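Local structure of potential RNA-dependent RNA polymerase (Human picobirnavirus, 5I62) at residues G415-M420 against E452-H457; L459-L464 against N523-Q528; V231-S236 against Q355-D360; G77-M82 against L423-M428. The protein catalyses template-directed synthesis of RNA from ribonucleoside triphosphates and probably serves both transcription and replication of the viral double-stranded RNA genome. All coordinates share one frame; numbering follows the deposited sequence.

Contact 1 (G415-M420 against E452-H457); sequences GVYSTM and ENVKYH
V416 and Y417, in the short strand 416-417, run beside the type I beta turn V454-H457, with CA atoms 5.1 Å apart for V416 and H457 and 4.9 Å for Y417 and V454, yet no direct hydrogen bond joins the two backbones. One water does that work with four bonds. It donates to N453 O at 2.7 Å and to G415 O at 2.9 Å, and it accepts from the amides of Y456 and Y417. Next to it, CG of Y417 stands anti to its own N (chi1 -165°), which lays the phenol ring alongside N453. The CB of N453 sits over one ring face, 3.6 Å from the ring centroid in a CH-pi contact, and the N453 amide is stacked 27° from the ring plane. V454 CG1 touches the same ring obliquely near CD2. The imidazole of H457 is met from two directions: T419 CG2 rests on one face, 3.5 Å from the ring centroid, while Y417 O approaches in the ring plane, 3.3 Å from H457 CD2. E69 of helix 63-73 bonds H457 NE2, T419 OG1 and S418 OG, and S418, at the N-cap of helix 419-427, also caps the amide of R421. Edge strand 416-417 of a three-stranded sheet and the start of helix 419-427 thus pack on the loop between helices 441-451 and 460-469, consistent with the thumb. Bonds at both nitrogens set the imidazole's orientation: ND1 presumably accepts from the backbone N of L459, leaving NE2 to offer its proton to E69, whose negative charge would probably stabilise that arrangement.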
loop_
_atom_site.group_PDB
_atom_site.type_symbol
_atom_site.label_atom_id
_atom_site.label_comp_id
_atom_site.label_asym_id
_atom_site.label_seq_id
_atom_site.Cartn_x
_atom_site.Cartn_y
_atom_site.Cartn_z
ATOM N N GLY A 415 -7.878 -5.286 15.973
ATOM C CA GLY A 415 -8.473 -5.078 14.664
ATOM C C GLY A 415 -9.048 -6.366 14.091
ATOM O O GLY A 415 -8.373 -7.393 14.042
ATOM N N VAL A 416 -10.299 -6.309 13.658
ATOM C CA VAL A 416 -10.993 -7.466 13.122
ATOM C C VAL A 416 -11.001 -7.351 11.602
ATOM O O VAL A 416 -11.555 -6.400 11.042
ATOM C CB VAL A 416 -12.421 -7.581 13.681
ATOM C CG1 VAL A 416 -13.130 -8.794 13.049
ATOM C CG2 VAL A 416 -12.393 -7.692 15.215
ATOM N N TYR A 417 -10.396 -8.323 10.941
ATOM C CA TYR A 417 -10.417 -8.393 9.492
ATOM C C TYR A 417 -11.693 -9.099 9.042
ATOM O O TYR A 417 -12.214 -9.976 9.732
ATOM C CB TYR A 417 -9.174 -9.126 9.005
ATOM C CG TYR A 417 -8.858 -8.993 7.535
ATOM C CD1 TYR A 417 -8.065 -7.953 7.068
ATOM C CD2 TYR A 417 -9.310 -9.937 6.630
ATOM C CE1 TYR A 417 -7.747 -7.843 5.712
ATOM C CE2 TYR A 417 -9.003 -9.846 5.285
ATOM C CZ TYR A 417 -8.220 -8.801 4.830
ATOM O OH TYR A 417 -7.929 -8.720 3.497
ATOM N N SER A 418 -12.214 -8.690 7.890
ATOM C CA SER A 418 -13.441 -9.285 7.377
ATOM C C SER A 418 -13.203 -10.730 6.948
ATOM O O SER A 418 -12.358 -10.990 6.088
ATOM C CB SER A 418 -13.957 -8.480 6.190
ATOM O OG SER A 418 -14.980 -9.188 5.521
ATOM N N THR A 419 -13.967 -11.667 7.518
ATOM C CA THR A 419 -13.913 -13.038 7.013
ATOM C C THR A 419 -14.432 -13.117 5.584
ATOM O O THR A 419 -13.984 -13.965 4.800
ATOM C CB THR A 419 -14.709 -13.988 7.908
ATOM O OG1 THR A 419 -16.076 -13.543 8.009
ATOM C CG2 THR A 419 -14.082 -14.064 9.295
ATOM N N MET A 420 -15.391 -12.259 5.226
ATOM C CA MET A 420 -15.905 -12.280 3.857
ATOM C C MET A 420 -14.823 -11.863 2.870
ATOM O O MET A 420 -14.633 -12.503 1.826
ATOM C CB MET A 420 -17.145 -11.391 3.710
ATOM C CG MET A 420 -18.386 -11.893 4.471
ATOM S SD MET A 420 -18.950 -13.540 3.955
ATOM C CE MET A 420 -19.073 -13.340 2.208
ATOM N N GLU A 452 -4.471 -15.551 8.394
ATOM C CA GLU A 452 -3.859 -14.961 9.583
ATOM C C GLU A 452 -4.476 -13.603 9.920
ATOM O O GLU A 452 -4.528 -13.217 11.091
ATOM C CB GLU A 452 -2.340 -14.848 9.390
ATOM C CG GLU A 452 -1.538 -14.273 10.586
ATOM C CD GLU A 452 -1.755 -15.019 11.910
ATOM O OE1 GLU A 452 -2.406 -16.090 11.917
ATOM O OE2 GLU A 452 -1.253 -14.531 12.956
ATOM N N ASN A 453 -4.993 -12.897 8.913
ATOM C CA ASN A 453 -5.595 -11.586 9.134
ATOM C C ASN A 453 -6.785 -11.632 10.087
ATOM O O ASN A 453 -7.036 -10.649 10.792
ATOM C CB ASN A 453 -6.015 -10.982 7.801
ATOM C CG ASN A 453 -4.841 -10.618 6.944
ATOM O OD1 ASN A 453 -3.941 -9.909 7.391
ATOM N ND2 ASN A 453 -4.824 -11.113 5.718
ATOM N N VAL A 454 -7.529 -12.741 10.134
ATOM C CA VAL A 454 -8.754 -12.782 10.935
ATOM C C VAL A 454 -8.480 -13.287 12.350
ATOM O O VAL A 454 -9.395 -13.725 13.051
ATOM C CB VAL A 454 -9.850 -13.618 10.247
ATOM C CG1 VAL A 454 -10.044 -13.161 8.799
ATOM C CG2 VAL A 454 -9.506 -15.118 10.291
ATOM N N LYS A 455 -7.233 -13.169 12.801
ATOM C CA LYS A 455 -6.811 -13.723 14.090
ATOM C C LYS A 455 -7.517 -13.111 15.304
ATOM O O LYS A 455 -7.355 -13.640 16.408
ATOM C CB LYS A 455 -5.310 -13.549 14.263
ATOM C CG LYS A 455 -4.928 -12.082 14.446
ATOM C CD LYS A 455 -3.473 -11.825 14.116
ATOM C CE LYS A 455 -2.642 -11.700 15.372
ATOM N NZ LYS A 455 -1.197 -11.569 15.056
ATOM N N TYR A 456 -8.268 -12.015 15.151
ATOM C CA TYR A 456 -9.037 -11.471 16.268
ATOM C C TYR A 456 -10.533 -11.490 16.023
ATOM O O TYR A 456 -11.286 -10.913 16.816
ATOM C CB TYR A 456 -8.599 -10.050 16.594
ATOM C CG TYR A 456 -7.186 -9.957 17.079
ATOM C CD1 TYR A 456 -6.801 -10.574 18.263
ATOM C CD2 TYR A 456 -6.241 -9.236 16.372
ATOM C CE1 TYR A 456 -5.510 -10.491 18.721
ATOM C CE2 TYR A 456 -4.951 -9.137 16.826
ATOM C CZ TYR A 456 -4.591 -9.762 18.000
ATOM O OH TYR A 456 -3.299 -9.670 18.454
ATOM N N HIS A 457 -10.976 -12.103 14.935
ATOM C CA HIS A 457 -12.393 -12.158 14.636
ATOM C C HIS A 457 -13.090 -13.014 15.685
ATOM O O HIS A 457 -12.544 -14.035 16.113
ATOM C CB HIS A 457 -12.589 -12.746 13.237
ATOM C CG HIS A 457 -13.940 -12.518 12.633
ATOM N ND1 HIS A 457 -15.056 -13.234 13.007
ATOM C CD2 HIS A 457 -14.344 -11.684 11.646
ATOM C CE1 HIS A 457 -16.091 -12.840 12.287
ATOM N NE2 HIS A 457 -15.684 -11.900 11.452
HETATM O O HOH W 1 -8.527 -10.071 12.987
#

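Contact 2 (L459-L464 against N523-Q528); sequences LKEEFL and NWWVVQ
The first turns of helices 460-469 and 525-532 meet through K460 and W525, the side chains that account for most of the contact. K460 crosses the indole obliquely, its CD over one face toward the rim of the six-membered ring. Its CG takes the tight site between backbone N and carbonyl carbon (chi1 60°), and the chain then runs extended, with CB 3.7 Å from W525 CH2 and CD 3.6 Å from W525 CZ2. The ammonium reaches the five-membered ring off-centre, NZ standing 3.8 Å from its centroid and 32° from the ring normal, a cation-pi contact. NZ also comes within 3.4 Å of W525 NE1, but both are donors and do not bond; the lysine instead gives a hydrogen bond to the carbonyl O of K455. These helices belong to the region following the palm, consistent with the thumb of a polymerase shaped like a right hand, and 525-532 is the last helix of the chain, coming after residues 493-519, which are not modelled. Its start is held by E452, whose two carboxylate oxygens bond the amides of W525 and V526. At the edge of the indole, E461 OE2 lies in the ring plane, 3.8 Å from W525 NE1, with the carboxylate turned 70° from the indole; its other oxygen makes a salt bridge with R533 near the chain end. One turn on, the contact becomes apolar. The side chains of L464 and V526 cross at about a right angle, with CD1 of L464 3.8 Å from CG2 of V526, and V526 packs in addition on L448 and I451 of helix 441-451.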
loop_
_atom_site.group_PDB
_atom_site.type_symbol
_atom_site.label_atom_id
_atom_site.label_comp_id
_atom_site.label_asym_id
_atom_site.label_seq_id
_atom_site.Cartn_x
_atom_site.Cartn_y
_atom_site.Cartn_z
ATOM N N LEU A 459 -15.317 -15.142 15.352
ATOM C CA LEU A 459 -15.616 -16.466 14.811
ATOM C C LEU A 459 -14.411 -17.099 14.127
ATOM O O LEU A 459 -14.565 -17.916 13.217
ATOM C CB LEU A 459 -16.783 -16.392 13.833
ATOM C CG LEU A 459 -18.133 -15.984 14.417
ATOM C CD1 LEU A 459 -19.166 -15.964 13.307
ATOM C CD2 LEU A 459 -18.546 -16.930 15.530
ATOM N N LYS A 460 -13.202 -16.739 14.555
ATOM C CA LYS A 460 -12.020 -17.179 13.826
ATOM C C LYS A 460 -11.871 -18.696 13.862
ATOM O O LYS A 460 -11.383 -19.296 12.899
ATOM C CB LYS A 460 -10.781 -16.508 14.382
ATOM C CG LYS A 460 -10.554 -16.807 15.837
ATOM C CD LYS A 460 -9.367 -16.039 16.344
ATOM C CE LYS A 460 -9.196 -16.234 17.841
ATOM N NZ LYS A 460 -7.771 -16.098 18.219
ATOM N N GLU A 461 -12.275 -19.338 14.965
ATOM C CA GLU A 461 -12.112 -20.788 15.052
ATOM C C GLU A 461 -13.079 -21.502 14.123
ATOM O O GLU A 461 -12.705 -22.480 13.461
ATOM C CB GLU A 461 -12.310 -21.277 16.490
ATOM C CG GLU A 461 -11.344 -20.690 17.494
ATOM C CD GLU A 461 -9.903 -21.169 17.295
ATOM O OE1 GLU A 461 -9.650 -22.060 16.446
ATOM O OE2 GLU A 461 -9.007 -20.632 17.987
ATOM N N GLU A 462 -14.337 -21.048 14.088
ATOM C CA GLU A 462 -15.286 -21.578 13.120
ATOM C C GLU A 462 -14.817 -21.288 11.706
ATOM O O GLU A 462 -14.920 -22.144 10.818
ATOM C CB GLU A 462 -16.673 -20.985 13.348
ATOM C CG GLU A 462 -17.329 -21.394 14.665
ATOM C CD GLU A 462 -16.883 -20.548 15.858
ATOM O OE1 GLU A 462 -15.898 -19.780 15.745
ATOM O OE2 GLU A 462 -17.526 -20.652 16.926
ATOM N N PHE A 463 -14.285 -20.085 11.486
ATOM C CA PHE A 463 -13.814 -19.725 10.160
ATOM C C PHE A 463 -12.685 -20.647 9.716
ATOM O O PHE A 463 -12.659 -21.091 8.562
ATOM C CB PHE A 463 -13.365 -18.270 10.135
ATOM C CG PHE A 463 -12.999 -17.792 8.769
ATOM C CD1 PHE A 463 -13.984 -17.624 7.806
ATOM C CD2 PHE A 463 -11.674 -17.540 8.433
ATOM C CE1 PHE A 463 -13.665 -17.187 6.533
ATOM C CE2 PHE A 463 -11.342 -17.096 7.156
ATOM C CZ PHE A 463 -12.345 -16.921 6.205
ATOM N N LEU A 464 -11.765 -20.972 10.632
ATOM C CA LEU A 464 -10.658 -21.864 10.294
ATOM C C LEU A 464 -11.155 -23.266 9.950
ATOM O O LEU A 464 -10.686 -23.876 8.984
ATOM C CB LEU A 464 -9.664 -21.918 11.446
ATOM C CG LEU A 464 -8.405 -22.732 11.167
ATOM C CD1 LEU A 464 -7.631 -22.159 9.973
ATOM C CD2 LEU A 464 -7.536 -22.779 12.414
ATOM N N ASN A 523 5.209 -17.886 14.369
ATOM C CA ASN A 523 4.456 -17.302 15.470
ATOM C C ASN A 523 3.015 -16.951 15.108
ATOM O O ASN A 523 2.292 -16.424 15.963
ATOM C CB ASN A 523 5.168 -16.044 15.985
ATOM C CG ASN A 523 4.734 -15.662 17.394
ATOM O OD1 ASN A 523 4.738 -16.503 18.302
ATOM N ND2 ASN A 523 4.353 -14.392 17.582
ATOM N N TRP A 524 2.570 -17.224 13.883
ATOM C CA TRP A 524 1.214 -16.834 13.501
ATOM C C TRP A 524 0.170 -17.618 14.289
ATOM O O TRP A 524 0.350 -18.805 14.590
ATOM C CB TRP A 524 0.987 -17.041 11.999
ATOM C CG TRP A 524 1.704 -16.077 11.107
ATOM C CD1 TRP A 524 2.521 -15.049 11.485
ATOM C CD2 TRP A 524 1.660 -16.047 9.674
ATOM N NE1 TRP A 524 2.990 -14.386 10.377
ATOM C CE2 TRP A 524 2.476 -14.978 9.254
ATOM C CE3 TRP A 524 1.009 -16.822 8.709
ATOM C CZ2 TRP A 524 2.661 -14.667 7.912
ATOM C CZ3 TRP A 524 1.193 -16.513 7.381
ATOM C CH2 TRP A 524 2.014 -15.444 6.992
ATOM N N TRP A 525 -0.940 -16.944 14.605
ATOM C CA TRP A 525 -2.068 -17.601 15.254
ATOM C C TRP A 525 -2.567 -18.802 14.452
ATOM O O TRP A 525 -2.872 -19.860 15.019
ATOM C CB TRP A 525 -3.217 -16.609 15.461
ATOM C CG TRP A 525 -4.523 -17.320 15.617
ATOM C CD1 TRP A 525 -4.989 -17.938 16.738
ATOM C CD2 TRP A 525 -5.513 -17.544 14.595
ATOM N NE1 TRP A 525 -6.213 -18.518 16.488
ATOM C CE2 TRP A 525 -6.556 -18.293 15.182
ATOM C CE3 TRP A 525 -5.620 -17.177 13.248
ATOM C CZ2 TRP A 525 -7.688 -18.682 14.472
ATOM C CZ3 TRP A 525 -6.746 -17.569 12.542
ATOM C CH2 TRP A 525 -7.765 -18.311 13.157
ATOM N N VAL A 526 -2.689 -18.647 13.128
ATOM C CA VAL A 526 -3.285 -19.711 12.326
ATOM C C VAL A 526 -2.411 -20.960 12.365
ATOM O O VAL A 526 -2.920 -22.088 12.340
ATOM C CB VAL A 526 -3.537 -19.236 10.875
ATOM C CG1 VAL A 526 -2.222 -18.890 10.174
ATOM C CG2 VAL A 526 -4.289 -20.310 10.072
ATOM N N VAL A 527 -1.090 -20.780 12.440
ATOM C CA VAL A 527 -0.184 -21.916 12.572
ATOM C C VAL A 527 -0.406 -22.614 13.908
ATOM O O VAL A 527 -0.496 -23.847 13.981
ATOM C CB VAL A 527 1.277 -21.456 12.405
ATOM C CG1 VAL A 527 2.235 -22.604 12.684
ATOM C CG2 VAL A 527 1.509 -20.897 10.995
ATOM N N GLN A 528 -0.517 -21.829 14.986
ATOM C CA GLN A 528 -0.808 -22.405 16.294
ATOM C C GLN A 528 -2.165 -23.095 16.302
ATOM O O GLN A 528 -2.321 -24.177 16.885
ATOM C CB GLN A 528 -0.752 -21.324 17.372
ATOM C CG GLN A 528 -1.024 -21.861 18.775
ATOM C CD GLN A 528 -1.361 -20.769 19.779
ATOM O OE1 GLN A 528 -1.459 -19.592 19.432
ATOM N NE2 GLN A 528 -1.526 -21.163 21.044
#

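Contact 3 (V231-S236 against Q355-D360); sequences VPAWVS and QCLGDD
The carbonyl oxygen of P232 accepts two backbone bonds, from V235 N at 2.8 Å and from S236 N at 3.1 Å, and so closes 232-236 into a helix-like turn just before helix 237-250, whose N-cap is S236. V231 to W234 face strand 355-357. L357 does most of the touching from that strand: with CG anti to its backbone N (chi1 174°), its two methyls divide between neighbours. CD2 meets A233 CB at 3.6 Å, whereas CD1 presses obliquely against the indole of W234, 3.3 Å from NE1, a tight approach. That indole is held elsewhere as well, since NE1 bonds N328 OD1 of helix 327-345, and V231 CG1 sits over the rim of one face of the ring, 3.7 Å above its plane. The same V231 methyl faces C356 O across the contact at 4.0 Å. At the other end of the strand, the extended side chain of Q355 brings its amide end against the pyrrolidine ring of P232. No hydrogen bond crosses between the segments; the contact is made by packing, largely apolar. The strand itself turns back sharply: L357 and D360 exchange two backbone bonds around a type II' turn, in which G358 takes a positive phi of 56° and is held by T332 and H335 of helix 327-345. This Gly-Asp-Asp hairpin is the signature of motif C in the palm of RNA-dependent RNA polymerases, whose aspartates in related enzymes help bind the catalytic metal ions.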
loop_
_atom_site.group_PDB
_atom_site.type_symbol
_atom_site.label_atom_id
_atom_site.label_comp_id
_atom_site.label_asym_id
_atom_site.label_seq_id
_atom_site.Cartn_x
_atom_site.Cartn_y
_atom_site.Cartn_z
ATOM N N VAL A 231 4.686 6.072 13.557
ATOM C CA VAL A 231 3.670 5.598 12.613
ATOM C C VAL A 231 3.406 4.133 12.921
ATOM O O VAL A 231 4.123 3.263 12.418
ATOM C CB VAL A 231 4.120 5.781 11.156
ATOM C CG1 VAL A 231 3.064 5.216 10.174
ATOM C CG2 VAL A 231 4.411 7.241 10.869
ATOM N N PRO A 232 2.406 3.818 13.749
ATOM C CA PRO A 232 2.235 2.426 14.198
ATOM C C PRO A 232 2.054 1.428 13.058
ATOM O O PRO A 232 2.522 0.297 13.184
ATOM C CB PRO A 232 0.984 2.490 15.090
ATOM C CG PRO A 232 0.972 3.922 15.620
ATOM C CD PRO A 232 1.489 4.756 14.436
ATOM N N ALA A 233 1.406 1.819 11.952
ATOM C CA ALA A 233 1.206 0.891 10.838
ATOM C C ALA A 233 2.523 0.464 10.191
ATOM O O ALA A 233 2.560 -0.568 9.512
ATOM C CB ALA A 233 0.280 1.504 9.792
ATOM N N TRP A 234 3.593 1.234 10.375
ATOM C CA TRP A 234 4.920 0.811 9.939
ATOM C C TRP A 234 5.538 -0.208 10.882
ATOM O O TRP A 234 6.555 -0.815 10.536
ATOM C CB TRP A 234 5.876 2.005 9.825
ATOM C CG TRP A 234 5.600 2.915 8.676
ATOM C CD1 TRP A 234 4.698 2.718 7.668
ATOM C CD2 TRP A 234 6.222 4.179 8.416
ATOM N NE1 TRP A 234 4.725 3.782 6.793
ATOM C CE2 TRP A 234 5.651 4.692 7.232
ATOM C CE3 TRP A 234 7.205 4.921 9.067
ATOM C CZ2 TRP A 234 6.029 5.925 6.692
ATOM C CZ3 TRP A 234 7.578 6.136 8.533
ATOM C CH2 TRP A 234 6.989 6.630 7.357
ATOM N N VAL A 235 4.968 -0.400 12.067
ATOM C CA VAL A 235 5.550 -1.332 13.021
ATOM C C VAL A 235 4.793 -2.651 12.952
ATOM O O VAL A 235 5.375 -3.692 12.645
ATOM C CB VAL A 235 5.549 -0.756 14.448
ATOM C CG1 VAL A 235 6.165 -1.763 15.435
ATOM C CG2 VAL A 235 6.315 0.566 14.484
ATOM N N SER A 236 3.491 -2.619 13.234
ATOM C CA SER A 236 2.706 -3.849 13.281
ATOM C C SER A 236 1.240 -3.510 13.472
ATOM O O SER A 236 0.894 -2.407 13.891
ATOM C CB SER A 236 3.165 -4.757 14.424
ATOM O OG SER A 236 2.765 -4.193 15.658
ATOM N N GLN A 355 -4.294 8.440 13.735
ATOM C CA GLN A 355 -3.319 7.701 12.940
ATOM C C GLN A 355 -3.560 7.943 11.455
ATOM O O GLN A 355 -4.688 8.211 11.030
ATOM C CB GLN A 355 -3.403 6.183 13.191
ATOM C CG GLN A 355 -3.117 5.740 14.585
ATOM C CD GLN A 355 -3.144 4.229 14.696
ATOM O OE1 GLN A 355 -4.006 3.656 15.362
ATOM N NE2 GLN A 355 -2.209 3.579 14.016
ATOM N N CYS A 356 -2.493 7.808 10.667
ATOM C CA CYS A 356 -2.642 7.797 9.220
ATOM C C CYS A 356 -1.531 6.969 8.584
ATOM O O CYS A 356 -0.444 6.807 9.142
ATOM C CB CYS A 356 -2.649 9.210 8.616
ATOM S SG CYS A 356 -1.272 10.257 9.103
ATOM N N LEU A 357 -1.825 6.467 7.393
ATOM C CA LEU A 357 -0.864 5.686 6.631
ATOM C C LEU A 357 -1.246 5.836 5.173
ATOM O O LEU A 357 -2.345 5.426 4.790
ATOM C CB LEU A 357 -0.874 4.216 7.041
ATOM C CG LEU A 357 0.015 3.347 6.145
ATOM C CD1 LEU A 357 1.476 3.553 6.506
ATOM C CD2 LEU A 357 -0.374 1.879 6.241
ATOM N N GLY A 358 -0.377 6.460 4.385
ATOM C CA GLY A 358 -0.721 6.707 2.995
ATOM C C GLY A 358 -2.024 7.473 2.903
ATOM O O GLY A 358 -2.174 8.531 3.531
ATOM N N ASP A 359 -2.994 6.923 2.177
ATOM C CA ASP A 359 -4.282 7.572 1.997
ATOM C C ASP A 359 -5.311 7.172 3.053
ATOM O O ASP A 359 -6.481 7.538 2.917
ATOM C CB ASP A 359 -4.837 7.293 0.588
ATOM C CG ASP A 359 -5.297 5.844 0.389
ATOM O OD1 ASP A 359 -4.964 4.965 1.212
ATOM O OD2 ASP A 359 -5.988 5.581 -0.621
ATOM N N ASP A 360 -4.905 6.447 4.094
ATOM C CA ASP A 360 -5.822 5.939 5.106
ATOM C C ASP A 360 -5.633 6.702 6.411
ATOM O O ASP A 360 -4.502 6.893 6.843
ATOM C CB ASP A 360 -5.598 4.449 5.358
ATOM C CG ASP A 360 -6.886 3.692 5.476
ATOM O OD1 ASP A 360 -7.624 3.876 6.472
ATOM O OD2 ASP A 360 -7.167 2.923 4.532
#

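Contact 4 (G77-M82 against L423-M428); sequences GPMSVM and LGRLAM
M428, the first residue past helix 419-427, threads its side chain along G77 and P78. CB lies 3.7 Å from G77 O, and CG is a little nearer to the same oxygen, at 3.6 Å. The chain then bends (chi2 -79°), which carries SD to within 4.1 Å of P78 CA and lets CE touch the proline ring, 4.4 Å from P78 CG. The backbone of M428 is met as well: M79 SD approaches its carbonyl O at 3.5 Å, an oxygen that also accepts a hydrogen bond from R446. M79, bent at its last torsion (chi3 70°), continues to R425 and sets its CE over one face of the guanidinium, 4.4 Å from CZ. The NE of that arginine is engaged by a salt bridge to E190, whose side chain also touches M79. G77 suits its place because, at its backbone angles, a CB would be jammed against the preceding carbonyl O, reason enough for glycine, and would also run into P78 CD. Two methionines, a proline and the R425 guanidinium thus join the loop after helix 63-73 to the C-terminal end of helix 419-427, without a hydrogen bond between the segments. An N-terminal loop seated on a helix from the C-terminal part of the chain is consistent with the closed right hand of viral RNA-dependent RNA polymerases, where early segments of the chain bridge to the thumb.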
loop_
_atom_site.group_PDB
_atom_site.type_symbol
_atom_site.label_atom_id
_atom_site.label_comp_id
_atom_site.label_asym_id
_atom_site.label_seq_id
_atom_site.Cartn_x
_atom_site.Cartn_y
_atom_site.Cartn_z
ATOM N N GLY A 77 -14.848 -10.824 -5.286
ATOM C CA GLY A 77 -14.898 -11.196 -6.679
ATOM C C GLY A 77 -13.518 -11.393 -7.278
ATOM O O GLY A 77 -12.511 -11.509 -6.572
ATOM N N PRO A 78 -13.454 -11.423 -8.610
ATOM C CA PRO A 78 -12.170 -11.664 -9.285
ATOM C C PRO A 78 -11.145 -10.586 -8.960
ATOM O O PRO A 78 -11.488 -9.460 -8.591
ATOM C CB PRO A 78 -12.541 -11.643 -10.775
ATOM C CG PRO A 78 -14.035 -11.952 -10.815
ATOM C CD PRO A 78 -14.587 -11.324 -9.553
ATOM N N MET A 79 -9.870 -10.955 -9.096
ATOM C CA MET A 79 -8.753 -10.025 -8.981
ATOM C C MET A 79 -7.788 -10.069 -10.158
ATOM O O MET A 79 -6.875 -9.238 -10.219
ATOM C CB MET A 79 -7.939 -10.303 -7.712
ATOM C CG MET A 79 -8.754 -10.403 -6.466
ATOM S SD MET A 79 -7.825 -11.264 -5.183
ATOM C CE MET A 79 -6.583 -10.030 -4.820
ATOM N N SER A 80 -7.946 -11.004 -11.080
ATOM C CA SER A 80 -6.934 -11.235 -12.095
ATOM C C SER A 80 -7.204 -10.510 -13.401
ATOM O O SER A 80 -6.325 -10.482 -14.269
ATOM C CB SER A 80 -6.824 -12.729 -12.359
ATOM O OG SER A 80 -8.063 -13.210 -12.853
ATOM N N VAL A 81 -8.403 -9.971 -13.588
ATOM C CA VAL A 81 -8.771 -9.444 -14.899
ATOM C C VAL A 81 -8.073 -8.106 -15.093
ATOM O O VAL A 81 -8.417 -7.106 -14.454
ATOM C CB VAL A 81 -10.291 -9.324 -15.073
ATOM C CG1 VAL A 81 -10.618 -8.717 -16.434
ATOM C CG2 VAL A 81 -10.947 -10.693 -14.924
ATOM N N MET A 82 -7.101 -8.092 -15.988
ATOM C CA MET A 82 -6.331 -6.910 -16.320
ATOM C C MET A 82 -6.788 -6.370 -17.676
ATOM O O MET A 82 -6.687 -7.064 -18.694
ATOM C CB MET A 82 -4.843 -7.272 -16.323
ATOM C CG MET A 82 -3.941 -6.205 -16.857
ATOM S SD MET A 82 -2.245 -6.845 -17.022
ATOM C CE MET A 82 -1.408 -5.325 -17.393
ATOM N N LEU A 423 -12.428 -14.762 2.548
ATOM C CA LEU A 423 -12.929 -15.843 1.697
ATOM C C LEU A 423 -12.758 -15.517 0.219
ATOM O O LEU A 423 -12.379 -16.385 -0.574
ATOM C CB LEU A 423 -14.393 -16.123 1.997
ATOM C CG LEU A 423 -14.683 -16.920 3.253
ATOM C CD1 LEU A 423 -16.187 -17.040 3.429
ATOM C CD2 LEU A 423 -14.043 -18.308 3.108
ATOM N N GLY A 424 -13.070 -14.280 -0.175
ATOM C CA GLY A 424 -12.875 -13.892 -1.564
ATOM C C GLY A 424 -11.431 -14.054 -2.007
ATOM O O GLY A 424 -11.154 -14.519 -3.116
ATOM N N ARG A 425 -10.486 -13.687 -1.134
ATOM C CA ARG A 425 -9.073 -13.804 -1.478
ATOM C C ARG A 425 -8.611 -15.254 -1.481
ATOM O O ARG A 425 -7.725 -15.620 -2.259
ATOM C CB ARG A 425 -8.232 -12.984 -0.514
ATOM C CG ARG A 425 -8.554 -11.524 -0.612
ATOM C CD ARG A 425 -7.460 -10.652 -0.074
ATOM N NE ARG A 425 -7.703 -9.290 -0.524
ATOM C CZ ARG A 425 -6.751 -8.394 -0.734
ATOM N NH1 ARG A 425 -5.478 -8.721 -0.526
ATOM N NH2 ARG A 425 -7.069 -7.177 -1.151
ATOM N N LEU A 426 -9.164 -16.084 -0.595
ATOM C CA LEU A 426 -8.838 -17.506 -0.631
ATOM C C LEU A 426 -9.320 -18.141 -1.931
ATOM O O LEU A 426 -8.680 -19.058 -2.465
ATOM C CB LEU A 426 -9.454 -18.206 0.575
ATOM C CG LEU A 426 -8.837 -17.857 1.928
ATOM C CD1 LEU A 426 -9.639 -18.488 3.057
ATOM C CD2 LEU A 426 -7.381 -18.290 1.984
ATOM N N ALA A 427 -10.444 -17.662 -2.460
ATOM C CA ALA A 427 -11.058 -18.296 -3.619
ATOM C C ALA A 427 -10.519 -17.767 -4.945
ATOM O O ALA A 427 -10.544 -18.482 -5.953
ATOM C CB ALA A 427 -12.574 -18.116 -3.560
ATOM N N MET A 428 -10.005 -16.542 -4.960
ATOM C CA MET A 428 -9.645 -15.835 -6.182
ATOM C C MET A 428 -8.230 -15.304 -6.064
ATOM O O MET A 428 -7.866 -14.739 -5.033
ATOM C CB MET A 428 -10.583 -14.663 -6.434
ATOM C CG MET A 428 -12.008 -15.058 -6.658
ATOM S SD MET A 428 -12.118 -15.612 -8.350
ATOM C CE MET A 428 -13.902 -15.709 -8.545
#

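Contacts 1, 2 and 4 form one connected patch around the C-terminal helices, which 77-82 joins from the N-terminal part of the chain. Contacts 1 and 2 are the closest pair, with centres about 9 Å apart, and share E452. Contact 1 takes the start of helix 419-427 and contact 4 its end, their centres about 18 Å apart, and they touch by packing where Y417 OH lies 4.1 Å from R425 NE; F463 CE1 reaches L423 CG at 3.4 Å, so contacts 2 and 4 also touch. Contact 3 stands apart: its nearest atoms are about 8 Å from contact 1, 10 Å from contact 2 and 12 Å from contact 4. As the Gly-Asp-Asp turn of motif C, it lies at the probable catalytic centre.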